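Local coordinates for protein ORF 37 (Human herpesvirus 8 type M, PDB 3FHD) that helps process non-linear or branched viral DNA intermediates toward unit-length genomes, as a metal-binding nuclease with endonuclease and exonuclease activity on single- and double-stranded DNA, at residues K263-K268 / K423-T428; T360-Y365 / V461-F466; F238-D243 / L400-I405; L216-E221 / F244-K249. One frame throughout, in Å; residues are numbered along the deposited sequence.

Contact 1: residues K263-K268 / K423-T428. With MG (magnesium ion), chain E.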
loop_
_atom_site.group_PDB
_atom_site.type_symbol
_atom_site.label_atom_id
_atom_site.label_comp_id
_atom_site.label_asym_id
_atom_site.label_seq_id
_atom_site.Cartn_x
_atom_site.Cartn_y
_atom_site.Cartn_z
ATOM N N LYS A 263 -0.195 -5.501 13.818
ATOM C CA LYS A 263 -0.249 -6.520 12.777
ATOM C C LYS A 263 -0.720 -5.827 11.506
ATOM O O LYS A 263 -1.769 -5.202 11.494
ATOM C CB LYS A 263 -1.195 -7.654 13.147
ATOM C CG LYS A 263 -0.713 -8.549 14.316
ATOM C CD LYS A 263 -1.688 -9.706 14.561
ATOM C CE LYS A 263 -1.171 -10.710 15.602
ATOM N NZ LYS A 263 0.153 -11.283 15.193
ATOM N N VAL A 264 0.076 -5.900 10.459
ATOM C CA VAL A 264 -0.257 -5.151 9.228
ATOM C C VAL A 264 -0.705 -6.126 8.125
ATOM O O VAL A 264 0.008 -7.094 7.827
ATOM C CB VAL A 264 0.927 -4.212 8.787
ATOM C CG1 VAL A 264 0.600 -3.498 7.469
ATOM C CG2 VAL A 264 1.260 -3.204 9.923
ATOM N N TYR A 265 -1.854 -5.853 7.475
ATOM C CA TYR A 265 -2.365 -6.738 6.406
ATOM C C TYR A 265 -2.533 -6.045 5.036
ATOM O O TYR A 265 -3.127 -4.956 4.953
ATOM C CB TYR A 265 -3.733 -7.359 6.779
ATOM C CG TYR A 265 -3.807 -8.185 8.052
ATOM C CD1 TYR A 265 -4.031 -9.561 8.002
ATOM C CD2 TYR A 265 -3.714 -7.575 9.316
ATOM C CE1 TYR A 265 -4.123 -10.315 9.189
ATOM C CE2 TYR A 265 -3.821 -8.309 10.490
ATOM C CZ TYR A 265 -4.020 -9.675 10.423
ATOM O OH TYR A 265 -4.100 -10.405 11.584
ATOM N N GLU A 266 -1.950 -6.643 3.998
ATOM C CA GLU A 266 -2.208 -6.273 2.623
ATOM C C GLU A 266 -3.329 -7.208 2.087
ATOM O O GLU A 266 -3.174 -8.409 2.108
ATOM C CB GLU A 266 -0.925 -6.402 1.803
ATOM C CG GLU A 266 -1.078 -6.202 0.302
ATOM C CD GLU A 266 -1.757 -4.878 -0.102
ATOM O OE1 GLU A 266 -1.484 -3.777 0.468
ATOM O OE2 GLU A 266 -2.544 -4.940 -1.058
ATOM N N ILE A 267 -4.423 -6.631 1.605
ATOM C CA ILE A 267 -5.609 -7.415 1.212
ATOM C C ILE A 267 -5.616 -7.640 -0.306
ATOM O O ILE A 267 -5.377 -6.706 -1.049
ATOM C CB ILE A 267 -6.905 -6.708 1.697
ATOM C CG1 ILE A 267 -7.023 -6.814 3.216
ATOM C CG2 ILE A 267 -8.190 -7.273 0.982
ATOM C CD1 ILE A 267 -7.909 -5.782 3.835
ATOM N N LYS A 268 -5.830 -8.886 -0.762
ATOM C CA LYS A 268 -5.979 -9.193 -2.210
ATOM C C LYS A 268 -7.261 -10.019 -2.402
ATOM O O LYS A 268 -7.639 -10.755 -1.505
ATOM C CB LYS A 268 -4.795 -10.037 -2.730
ATOM C CG LYS A 268 -3.418 -9.392 -2.540
ATOM C CD LYS A 268 -3.349 -8.106 -3.373
ATOM C CE LYS A 268 -2.039 -7.375 -3.108
ATOM N NZ LYS A 268 -2.049 -6.021 -3.703
ATOM N N LYS A 423 4.279 -7.472 12.769
ATOM C CA LYS A 423 4.134 -8.634 11.897
ATOM C C LYS A 423 3.263 -8.287 10.679
ATOM O O LYS A 423 2.327 -7.490 10.801
ATOM C CB LYS A 423 3.541 -9.823 12.678
ATOM C CG LYS A 423 4.330 -10.208 13.904
ATOM C CD LYS A 423 5.577 -11.017 13.567
ATOM C CE LYS A 423 6.354 -11.420 14.828
ATOM N NZ LYS A 423 7.014 -10.251 15.556
ATOM N N TYR A 424 3.603 -8.880 9.531
ATOM C CA TYR A 424 3.003 -8.571 8.201
ATOM C C TYR A 424 2.332 -9.794 7.611
ATOM O O TYR A 424 2.787 -10.939 7.816
ATOM C CB TYR A 424 4.057 -8.005 7.230
ATOM C CG TYR A 424 4.733 -6.806 7.834
ATOM C CD1 TYR A 424 4.131 -5.531 7.772
ATOM C CD2 TYR A 424 5.927 -6.967 8.566
ATOM C CE1 TYR A 424 4.744 -4.443 8.409
ATOM C CE2 TYR A 424 6.545 -5.879 9.190
ATOM C CZ TYR A 424 5.947 -4.636 9.123
ATOM O OH TYR A 424 6.588 -3.578 9.746
ATOM N N TYR A 425 1.240 -9.558 6.892
ATOM C CA TYR A 425 0.427 -10.637 6.312
ATOM C C TYR A 425 -0.163 -10.217 4.982
ATOM O O TYR A 425 -0.412 -9.021 4.731
ATOM C CB TYR A 425 -0.745 -10.992 7.235
ATOM C CG TYR A 425 -0.349 -11.315 8.670
ATOM C CD1 TYR A 425 -0.018 -12.617 9.058
ATOM C CD2 TYR A 425 -0.298 -10.307 9.618
ATOM C CE1 TYR A 425 0.354 -12.901 10.396
ATOM C CE2 TYR A 425 0.060 -10.557 10.925
ATOM C CZ TYR A 425 0.386 -11.851 11.319
ATOM O OH TYR A 425 0.742 -12.048 12.635
ATOM N N ILE A 426 -0.387 -11.209 4.120
ATOM C CA ILE A 426 -1.273 -11.022 2.991
ATOM C C ILE A 426 -2.572 -11.742 3.333
ATOM O O ILE A 426 -2.561 -12.931 3.676
ATOM C CB ILE A 426 -0.682 -11.555 1.693
ATOM C CG1 ILE A 426 0.559 -10.734 1.299
ATOM C CG2 ILE A 426 -1.736 -11.536 0.561
ATOM C CD1 ILE A 426 1.507 -11.491 0.330
ATOM N N ALA A 427 -3.678 -10.991 3.251
ATOM C CA ALA A 427 -5.021 -11.525 3.491
ATOM C C ALA A 427 -5.743 -11.681 2.148
ATOM O O ALA A 427 -6.085 -10.697 1.520
ATOM C CB ALA A 427 -5.794 -10.604 4.385
ATOM N N THR A 428 -6.008 -12.928 1.759
ATOM C CA THR A 428 -6.574 -13.244 0.462
ATOM C C THR A 428 -8.020 -13.660 0.650
ATOM O O THR A 428 -8.278 -14.623 1.372
ATOM C CB THR A 428 -5.808 -14.418 -0.193
ATOM O OG1 THR A 428 -4.457 -14.025 -0.486
ATOM C CG2 THR A 428 -6.462 -14.815 -1.494
HETATM MG MG MG E . -4.837 -4.422 -1.430
#

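Contact 2: residues T360-Y365 / V461-F466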
loop_
_atom_site.group_PDB
_atom_site.type_symbol
_atom_site.label_atom_id
_atom_site.label_comp_id
_atom_site.label_asym_id
_atom_site.label_seq_id
_atom_site.Cartn_x
_atom_site.Cartn_y
_atom_site.Cartn_z
ATOM N N THR A 360 6.419 -20.595 9.275
ATOM C CA THR A 360 5.082 -20.241 9.788
ATOM C C THR A 360 4.033 -20.451 8.710
ATOM O O THR A 360 4.079 -19.804 7.651
ATOM C CB THR A 360 4.993 -18.762 10.247
ATOM O OG1 THR A 360 6.208 -18.379 10.899
ATOM C CG2 THR A 360 3.797 -18.541 11.190
ATOM N N GLU A 361 3.083 -21.343 8.979
ATOM C CA GLU A 361 2.041 -21.677 7.993
ATOM C C GLU A 361 0.907 -20.647 7.875
ATOM O O GLU A 361 0.706 -19.819 8.767
ATOM C CB GLU A 361 1.467 -23.074 8.273
ATOM C CG GLU A 361 2.511 -24.179 8.245
ATOM C CD GLU A 361 1.902 -25.545 8.490
ATOM O OE1 GLU A 361 1.211 -25.703 9.515
ATOM O OE2 GLU A 361 2.111 -26.455 7.659
ATOM N N SER A 362 0.181 -20.706 6.755
ATOM C CA SER A 362 -1.002 -19.869 6.520
ATOM C C SER A 362 -2.194 -20.344 7.358
ATOM O O SER A 362 -2.342 -21.533 7.601
ATOM C CB SER A 362 -1.392 -19.914 5.049
ATOM O OG SER A 362 -0.506 -19.171 4.244
ATOM N N ASP A 363 -3.033 -19.413 7.807
ATOM C CA ASP A 363 -4.303 -19.764 8.432
ATOM C C ASP A 363 -5.396 -19.726 7.376
ATOM O O ASP A 363 -5.519 -18.731 6.656
ATOM C CB ASP A 363 -4.655 -18.784 9.547
ATOM C CG ASP A 363 -3.724 -18.904 10.750
ATOM O OD1 ASP A 363 -3.544 -20.022 11.247
ATOM O OD2 ASP A 363 -3.175 -17.881 11.204
ATOM N N VAL A 364 -6.193 -20.793 7.286
ATOM C CA VAL A 364 -7.332 -20.786 6.360
ATOM C C VAL A 364 -8.649 -20.704 7.142
ATOM O O VAL A 364 -8.850 -21.471 8.047
ATOM C CB VAL A 364 -7.324 -22.031 5.445
ATOM C CG1 VAL A 364 -8.530 -22.000 4.506
ATOM C CG2 VAL A 364 -6.014 -22.086 4.659
ATOM N N TYR A 365 -9.532 -19.770 6.769
ATOM C CA TYR A 365 -10.835 -19.585 7.413
ATOM C C TYR A 365 -11.934 -19.895 6.415
ATOM O O TYR A 365 -12.113 -19.190 5.428
ATOM C CB TYR A 365 -11.020 -18.148 7.912
ATOM C CG TYR A 365 -9.953 -17.707 8.855
ATOM C CD1 TYR A 365 -10.112 -17.891 10.224
ATOM C CD2 TYR A 365 -8.755 -17.157 8.382
ATOM C CE1 TYR A 365 -9.138 -17.496 11.121
ATOM C CE2 TYR A 365 -7.748 -16.769 9.279
ATOM C CZ TYR A 365 -7.961 -16.964 10.655
ATOM O OH TYR A 365 -7.006 -16.597 11.579
ATOM N N VAL A 461 -4.826 -16.227 5.420
ATOM C CA VAL A 461 -3.898 -15.251 5.976
ATOM C C VAL A 461 -2.519 -15.891 5.955
ATOM O O VAL A 461 -2.307 -16.960 6.544
ATOM C CB VAL A 461 -4.309 -14.778 7.406
ATOM C CG1 VAL A 461 -3.267 -13.805 7.990
ATOM C CG2 VAL A 461 -5.697 -14.104 7.391
ATOM N N THR A 462 -1.605 -15.240 5.241
ATOM C CA THR A 462 -0.260 -15.722 5.010
ATOM C C THR A 462 0.754 -14.721 5.598
ATOM O O THR A 462 0.757 -13.551 5.195
ATOM C CB THR A 462 -0.030 -15.900 3.472
ATOM O OG1 THR A 462 -1.001 -16.828 2.946
ATOM C CG2 THR A 462 1.361 -16.426 3.175
ATOM N N PRO A 463 1.608 -15.168 6.553
ATOM C CA PRO A 463 2.693 -14.332 7.101
ATOM C C PRO A 463 3.771 -13.990 6.054
ATOM O O PRO A 463 3.981 -14.754 5.088
ATOM C CB PRO A 463 3.285 -15.200 8.234
ATOM C CG PRO A 463 2.885 -16.559 7.939
ATOM C CD PRO A 463 1.567 -16.493 7.202
ATOM N N VAL A 464 4.420 -12.838 6.224
ATOM C CA VAL A 464 5.533 -12.427 5.364
ATOM C C VAL A 464 6.651 -11.877 6.276
ATOM O O VAL A 464 6.407 -10.998 7.081
ATOM C CB VAL A 464 5.144 -11.308 4.329
ATOM C CG1 VAL A 464 6.272 -11.153 3.278
ATOM C CG2 VAL A 464 3.810 -11.618 3.592
ATOM N N TYR A 465 7.855 -12.431 6.146
ATOM C CA TYR A 465 9.035 -11.993 6.907
ATOM C C TYR A 465 10.085 -11.396 5.968
ATOM O O TYR A 465 10.182 -11.829 4.818
ATOM C CB TYR A 465 9.620 -13.159 7.714
ATOM C CG TYR A 465 8.615 -13.840 8.638
ATOM C CD1 TYR A 465 8.387 -13.368 9.929
ATOM C CD2 TYR A 465 7.889 -14.949 8.209
ATOM C CE1 TYR A 465 7.453 -14.005 10.777
ATOM C CE2 TYR A 465 6.954 -15.573 9.029
ATOM C CZ TYR A 465 6.742 -15.100 10.314
ATOM O OH TYR A 465 5.825 -15.742 11.139
ATOM N N PHE A 466 10.858 -10.410 6.458
ATOM C CA PHE A 466 11.836 -9.666 5.630
ATOM C C PHE A 466 13.238 -9.608 6.264
ATOM O O PHE A 466 13.472 -8.819 7.206
ATOM C CB PHE A 466 11.355 -8.238 5.305
ATOM C CG PHE A 466 9.978 -8.182 4.718
ATOM C CD1 PHE A 466 9.765 -8.536 3.393
ATOM C CD2 PHE A 466 8.892 -7.797 5.510
ATOM C CE1 PHE A 466 8.466 -8.515 2.871
ATOM C CE2 PHE A 466 7.610 -7.760 4.998
ATOM C CZ PHE A 466 7.393 -8.141 3.686
#

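Contact 3: residues F238-D243 / L400-I405. With MG (magnesium ion), chain E; SO4 (sulfate ion), chain B.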
loop_
_atom_site.group_PDB
_atom_site.type_symbol
_atom_site.label_atom_id
_atom_site.label_comp_id
_atom_site.label_asym_id
_atom_site.label_seq_id
_atom_site.Cartn_x
_atom_site.Cartn_y
_atom_site.Cartn_z
ATOM N N PHE A 238 9.941 7.368 -1.398
ATOM C CA PHE A 238 9.085 6.197 -1.186
ATOM C C PHE A 238 7.815 6.576 -0.396
ATOM O O PHE A 238 7.791 7.551 0.355
ATOM C CB PHE A 238 9.775 5.086 -0.403
ATOM C CG PHE A 238 11.005 4.521 -1.042
ATOM C CD1 PHE A 238 10.903 3.769 -2.215
ATOM C CD2 PHE A 238 12.285 4.682 -0.423
ATOM C CE1 PHE A 238 12.057 3.196 -2.807
ATOM C CE2 PHE A 238 13.447 4.102 -1.012
ATOM C CZ PHE A 238 13.320 3.385 -2.209
ATOM N N GLY A 239 6.763 5.771 -0.568
ATOM C CA GLY A 239 5.547 5.934 0.215
ATOM C C GLY A 239 4.608 4.761 0.004
ATOM O O GLY A 239 4.692 4.052 -1.013
ATOM N N VAL A 240 3.701 4.559 0.951
ATOM C CA VAL A 240 2.719 3.495 0.888
ATOM C C VAL A 240 1.348 3.958 1.420
ATOM O O VAL A 240 1.241 4.953 2.185
ATOM C CB VAL A 240 3.150 2.226 1.686
ATOM C CG1 VAL A 240 4.552 1.728 1.278
ATOM C CG2 VAL A 240 3.150 2.487 3.168
ATOM N N SER A 241 0.294 3.253 1.020
ATOM C CA SER A 241 -0.916 3.298 1.846
ATOM C C SER A 241 -1.122 1.856 2.344
ATOM O O SER A 241 -0.682 0.892 1.689
ATOM C CB SER A 241 -2.146 3.823 1.085
ATOM O OG SER A 241 -2.394 3.011 -0.040
ATOM N N LEU A 242 -1.732 1.696 3.507
ATOM C CA LEU A 242 -1.979 0.378 4.016
ATOM C C LEU A 242 -3.451 0.021 3.868
ATOM O O LEU A 242 -4.299 0.903 3.893
ATOM C CB LEU A 242 -1.591 0.302 5.480
ATOM C CG LEU A 242 -0.142 0.694 5.896
ATOM C CD1 LEU A 242 0.009 0.631 7.401
ATOM C CD2 LEU A 242 0.918 -0.194 5.222
ATOM N N ASP A 243 -3.748 -1.266 3.752
ATOM C CA ASP A 243 -5.162 -1.672 3.669
ATOM C C ASP A 243 -5.783 -1.745 5.068
ATOM O O ASP A 243 -6.875 -1.224 5.279
ATOM C CB ASP A 243 -5.306 -3.029 2.964
ATOM C CG ASP A 243 -4.837 -2.999 1.521
ATOM O OD1 ASP A 243 -4.646 -1.904 0.966
ATOM O OD2 ASP A 243 -4.669 -4.071 0.932
ATOM N N LEU A 400 7.031 -5.687 1.567
ATOM C CA LEU A 400 8.403 -5.334 1.957
ATOM C C LEU A 400 8.483 -3.816 2.108
ATOM O O LEU A 400 8.976 -3.326 3.137
ATOM C CB LEU A 400 9.429 -5.828 0.909
ATOM C CG LEU A 400 10.899 -5.746 1.356
ATOM C CD1 LEU A 400 11.759 -6.833 0.685
ATOM C CD2 LEU A 400 11.486 -4.374 1.165
ATOM N N LEU A 401 8.056 -3.078 1.084
ATOM C CA LEU A 401 8.064 -1.603 1.228
ATOM C C LEU A 401 7.144 -1.056 2.341
ATOM O O LEU A 401 7.515 -0.107 3.031
ATOM C CB LEU A 401 7.785 -0.882 -0.098
ATOM C CG LEU A 401 8.004 0.646 -0.078
ATOM C CD1 LEU A 401 9.515 1.017 0.203
ATOM C CD2 LEU A 401 7.520 1.311 -1.410
ATOM N N GLN A 402 5.941 -1.627 2.501
ATOM C CA GLN A 402 5.065 -1.231 3.583
ATOM C C GLN A 402 5.744 -1.490 4.928
ATOM O O GLN A 402 5.623 -0.655 5.837
ATOM C CB GLN A 402 3.703 -1.954 3.547
ATOM C CG GLN A 402 2.930 -1.746 2.279
ATOM C CD GLN A 402 1.641 -2.558 2.211
ATOM O OE1 GLN A 402 1.248 -3.216 3.168
ATOM N NE2 GLN A 402 0.994 -2.496 1.072
ATOM N N SER A 403 6.465 -2.598 5.082
ATOM C CA SER A 403 7.194 -2.815 6.326
ATOM C C SER A 403 8.258 -1.724 6.601
ATOM O O SER A 403 8.413 -1.275 7.732
ATOM C CB SER A 403 7.852 -4.239 6.431
ATOM O OG SER A 403 8.985 -4.374 5.572
ATOM N N SER A 404 8.984 -1.309 5.567
ATOM C CA SER A 404 10.041 -0.302 5.697
ATOM C C SER A 404 9.461 1.058 6.130
ATOM O O SER A 404 10.042 1.730 7.016
ATOM C CB SER A 404 10.764 -0.144 4.349
ATOM O OG SER A 404 11.473 -1.346 4.078
ATOM N N ILE A 405 8.322 1.434 5.537
ATOM C CA ILE A 405 7.665 2.700 5.879
ATOM C C ILE A 405 7.058 2.650 7.279
ATOM O O ILE A 405 7.251 3.582 8.063
ATOM C CB ILE A 405 6.630 3.183 4.849
ATOM C CG1 ILE A 405 7.303 3.510 3.488
ATOM C CG2 ILE A 405 5.754 4.359 5.435
ATOM C CD1 ILE A 405 8.386 4.562 3.579
HETATM MG MG MG E . -4.837 -4.422 -1.430
HETATM S S SO4 B . 0.257 1.683 -2.471
HETATM O O1 SO4 B . 0.876 1.858 -3.776
HETATM O O2 SO4 B . -0.423 0.384 -2.440
HETATM O O3 SO4 B . 1.336 1.716 -1.506
HETATM O O4 SO4 B . -0.600 2.804 -2.184
HETATM O O HOH W 1 -1.434 -3.046 3.703
#

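Contact 4: residues L216-E221 / F244-K249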
loop_
_atom_site.group_PDB
_atom_site.type_symbol
_atom_site.label_atom_id
_atom_site.label_comp_id
_atom_site.label_asym_id
_atom_site.label_seq_id
_atom_site.Cartn_x
_atom_site.Cartn_y
_atom_site.Cartn_z
ATOM N N LEU A 216 -13.928 -10.475 12.721
ATOM C CA LEU A 216 -13.775 -11.899 13.039
ATOM C C LEU A 216 -12.413 -12.295 13.562
ATOM O O LEU A 216 -12.311 -13.239 14.347
ATOM C CB LEU A 216 -14.194 -12.795 11.864
ATOM C CG LEU A 216 -15.569 -12.541 11.219
ATOM C CD1 LEU A 216 -15.786 -13.487 10.054
ATOM C CD2 LEU A 216 -16.744 -12.650 12.216
ATOM N N LEU A 217 -11.370 -11.585 13.150
ATOM C CA LEU A 217 -10.002 -11.884 13.608
ATOM C C LEU A 217 -9.545 -10.971 14.731
ATOM O O LEU A 217 -8.753 -11.377 15.563
ATOM C CB LEU A 217 -8.982 -11.804 12.454
ATOM C CG LEU A 217 -8.666 -13.088 11.671
ATOM C CD1 LEU A 217 -9.930 -13.714 11.080
ATOM C CD2 LEU A 217 -7.636 -12.804 10.549
ATOM N N HIS A 218 -10.015 -9.728 14.740
ATOM C CA HIS A 218 -9.540 -8.775 15.742
ATOM C C HIS A 218 -10.700 -8.053 16.447
ATOM O O HIS A 218 -10.724 -6.826 16.525
ATOM C CB HIS A 218 -8.549 -7.795 15.095
ATOM C CG HIS A 218 -7.326 -8.454 14.533
ATOM N ND1 HIS A 218 -6.288 -8.899 15.325
ATOM C CD2 HIS A 218 -6.963 -8.722 13.254
ATOM C CE1 HIS A 218 -5.341 -9.416 14.560
ATOM N NE2 HIS A 218 -5.726 -9.319 13.299
ATOM N N PRO A 219 -11.666 -8.825 16.979
ATOM C CA PRO A 219 -12.869 -8.188 17.515
ATOM C C PRO A 219 -12.587 -7.430 18.819
ATOM O O PRO A 219 -13.289 -6.473 19.132
ATOM C CB PRO A 219 -13.807 -9.373 17.769
ATOM C CG PRO A 219 -12.887 -10.520 18.073
ATOM C CD PRO A 219 -11.691 -10.288 17.144
ATOM N N ASP A 220 -11.544 -7.860 19.530
ATOM C CA ASP A 220 -11.190 -7.366 20.863
ATOM C C ASP A 220 -10.087 -6.319 20.837
ATOM O O ASP A 220 -9.496 -6.004 21.871
ATOM C CB ASP A 220 -10.723 -8.533 21.744
ATOM C CG ASP A 220 -11.864 -9.447 22.174
ATOM O OD1 ASP A 220 -13.053 -9.137 21.915
ATOM O OD2 ASP A 220 -11.565 -10.489 22.787
ATOM N N GLU A 221 -9.792 -5.792 19.657
ATOM C CA GLU A 221 -8.646 -4.899 19.515
ATOM C C GLU A 221 -8.994 -3.591 18.844
ATOM O O GLU A 221 -10.010 -3.482 18.145
ATOM C CB GLU A 221 -7.510 -5.597 18.761
ATOM C CG GLU A 221 -7.140 -6.949 19.363
ATOM C CD GLU A 221 -6.149 -7.721 18.531
ATOM O OE1 GLU A 221 -6.296 -8.962 18.439
ATOM O OE2 GLU A 221 -5.224 -7.085 17.972
ATOM N N PHE A 244 -5.115 -2.421 5.999
ATOM C CA PHE A 244 -5.667 -2.676 7.343
ATOM C C PHE A 244 -4.559 -2.933 8.352
ATOM O O PHE A 244 -3.566 -3.561 8.007
ATOM C CB PHE A 244 -6.552 -3.935 7.264
ATOM C CG PHE A 244 -7.140 -4.355 8.583
ATOM C CD1 PHE A 244 -8.271 -3.733 9.088
ATOM C CD2 PHE A 244 -6.551 -5.369 9.329
ATOM C CE1 PHE A 244 -8.809 -4.147 10.355
ATOM C CE2 PHE A 244 -7.065 -5.760 10.574
ATOM C CZ PHE A 244 -8.199 -5.159 11.074
ATOM N N ALA A 245 -4.744 -2.490 9.608
ATOM C CA ALA A 245 -3.820 -2.832 10.684
ATOM C C ALA A 245 -4.566 -3.038 11.986
ATOM O O ALA A 245 -5.567 -2.348 12.280
ATOM C CB ALA A 245 -2.746 -1.776 10.837
ATOM N N ALA A 246 -4.082 -3.997 12.756
ATOM C CA ALA A 246 -4.614 -4.242 14.098
ATOM C C ALA A 246 -3.593 -3.752 15.136
ATOM O O ALA A 246 -2.380 -3.806 14.895
ATOM C CB ALA A 246 -4.933 -5.739 14.268
ATOM N N ASN A 247 -4.075 -3.245 16.275
ATOM C CA ASN A 247 -3.221 -2.512 17.270
ATOM C C ASN A 247 -2.615 -1.178 16.796
ATOM O O ASN A 247 -1.431 -0.904 17.021
ATOM C CB ASN A 247 -2.082 -3.397 17.812
ATOM C CG ASN A 247 -2.581 -4.605 18.592
ATOM O OD1 ASN A 247 -2.337 -4.719 19.796
ATOM N ND2 ASN A 247 -3.253 -5.523 17.911
ATOM N N VAL A 248 -3.405 -0.364 16.105
ATOM C CA VAL A 248 -2.941 0.934 15.604
ATOM C C VAL A 248 -4.028 1.922 15.956
ATOM O O VAL A 248 -5.214 1.618 15.812
ATOM C CB VAL A 248 -2.678 0.968 14.066
ATOM C CG1 VAL A 248 -2.136 2.363 13.611
ATOM C CG2 VAL A 248 -1.681 -0.108 13.666
ATOM N N LYS A 249 -3.612 3.097 16.431
ATOM C CA LYS A 249 -4.523 4.103 16.987
ATOM C C LYS A 249 -4.143 5.535 16.584
ATOM O O LYS A 249 -3.051 5.779 16.081
ATOM C CB LYS A 249 -4.587 3.972 18.520
ATOM C CG LYS A 249 -3.305 3.475 19.143
ATOM C CD LYS A 249 -3.420 3.395 20.646
ATOM C CE LYS A 249 -2.055 3.603 21.282
ATOM N NZ LYS A 249 -2.180 4.189 22.656
#

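Contact 1: residues K263-K268 / K423-T428
V264, E266 and K268 of one strand alternate with K423, Y425 and A427 of its parallel neighbour as backbone partners. V264 N donates to K423 O at 2.8 Å, and Y425 N, E266 N, A427 N and K268 N carry the pairing to the far end.

An aromatic pair lies on one face. The rings of Y265 and Y425 point the same way in an offset stack, centroids 4.8 Å apart and planes 23° apart, with Y425 CD2 over the rim of the Y265 ring. The Y265 hydroxyl is bound by H218. Polar contact ends this row: K263 passes the edge of the Y425 ring and bends at its last torsion (chi4 -58°), bringing NZ within 2.7 Å of Y425 OH.

On the other face V264 CB rests 3.6 Å from Y424 CD1, and Y424 OH is bonded to E407.

Metal binding takes over at the C-terminal end. E266 OE2 and I267 O each bind magnesium at 2.4 Å, joined by D243, while K268 NZ forms a salt bridge with E266 OE2 from above the carboxylate plane at 2.9 Å. E266-I267-K268 thus fits the E-x-K half of the PD-(D/E)XK nuclease site, set in the strand next to the edge of the core sheet.

Contact 2: residues T360-Y365 / V461-F466
The Y365 ring is approached obliquely by V461, whose CG2 comes 3.9 Å from Y365 CE2. The Y465 ring is approached obliquely by T360 OG1, and the two side chains cross at about a right angle. Both rings flank an antiparallel strand pair within the mixed core sheet of this PD-(D/E)XK nuclease.

D363 and V461 form its one hydrogen-bonded pair here: D363 N donates to V461 O and V461 N to D363 O, each at 2.9 Å and in the carbonyl plane. The D363 carboxylate turns to K384 and R382 of the next strand.

Past this pair the segments diverge. P463 has no N-H to offer and instead sets its ring against the incoming loop, CG 3.5 Å from T360 O and CD 3.8 Å from E361 O. S362 OG and T462 OG1 are 2.7 Å apart, close enough to hydrogen-bond, and S362 OG is also bonded to L387 O.

T360 OG1 lies beside its own backbone N (chi1 -39°), on the side where the phenol arrives; there T360 OG1 and Y465 OH share a hydrogen bond of 2.7 Å.

Contact 3: residues F238-D243 / L400-I405
V240 points its side chain into the flank of helix 394-412, where L401, Q402 and I405 receive it. The short strand 238-240 runs across the helix nearly at a right angle, axes 101° apart, and V240 straddles the meeting point. Its CG1 lies 3.8 Å from Q402 CA and also meets L401 CG; with CG1 anti to the carbonyl carbon (chi1 -53°), CG2 falls between the backbone N and the carbonyl carbon and reaches I405 CB at 3.9 Å. V240 and I405 run antiparallel past one another.

L401 extends the apolar seam toward the start of the strand. Its CD1 touches F238 CD1 at 3.9 Å, approaching that ring obliquely, and CD2 packs by G239 O. F170 of helix 170-175 closes over both F238 and L401.

Q402 reaches from the same helix toward the metal ligands. It is stretched out past CG (chi2 175°) and runs alongside L242, whose CD2 is 3.7 Å from both CB and OE1 of Q402. The amide is then held from both ends: NE2 donates to E266 OE1, and OE1 probably takes a proton from a water that also accepts from D243 N at 2.9 Å. Q402 is thereby second-shell to E266 directly, and to D243 probably through the water.

S241 faces the other way, its N and OG binding a sulfate, probably from the crystallisation liquor, with OG 2.8 Å from sulfate O4. Two residues on, D243 OD2 binds magnesium at 2.4 Å, which places this crossing next to the metal site of the PD-(D/E)XK fold, where the sulfate may mark an anion-binding pocket.

Contact 4: residues L216-E221 / F244-K249
The methyl of A246 sits squarely over the imidazole of H218. A246 CB is 3.5 Å from the ring centroid and only 6° off its normal, a CH-pi contact in which all five ring atoms are nearly equally distant. F244, two residues earlier and on the same side of its strand, offers the edge of its ring instead: F244 CE2 stands 4.0 Å from H218 CD2, meeting the imidazole obliquely.

H218 follows the end of helix 203-217 and opens a type I turn that closes at E221. The turn folds E221 back beside the histidine, and the extended glutamate chain (chi2 173°) carries its carboxylate to the imidazole edge. H218 ND1 donates to E221 OE1 at 3.1 Å along an almost straight line, 173° at the hydrogen, in the plane of the imidazole but well above that of the carboxylate.

The second carboxylate oxygen turns toward the other segment. N247 lies at the corner where the chain leaves strand 244-245 for strand 248-250, with a left-handed backbone conformation. N247 ND2 is only 2.5 Å from E221 OE2, and the poor angle makes this bond weak and its exact geometry doubtful; amide and carboxylate planes are steeply inclined.

On its far edge H218 NE2 is bonded to Y265 OH. The imidazole is thus gripped at both nitrogens and pressed on one face, which fixes its rotation. With ND1 protonated toward a carboxylate, the ring would probably be polarised, and this chain of hydrogen bonds links the turn through H218 to strand 262-269.

Contacts 1, 2 and 4 share the eight-stranded mixed sheet, in which strands 244-245, 262-269, 423-432, 455-464 and 362-367 lie in that order. Contact 1 is central, about 9 Å between centres from contact 2 and about 12 Å from contacts 3 and 4. Helix 394-412 brings contact 3 against the sheet, and contacts 2 and 4 are about 17 Å apart. Along the chain, contact 4 closes before contact 1 opens, whereas contacts 1, 2 and 3 interleave, and contact 4 interleaves with contact 3. Segments 238-243 and 244-249 adjoin, so D243 leads straight into the edge strand. Contacts 1 and 3 therefore join sequence-distant pieces into one magnesium site, with contacts 4 and 2 on either side of contact 1 in the strand order.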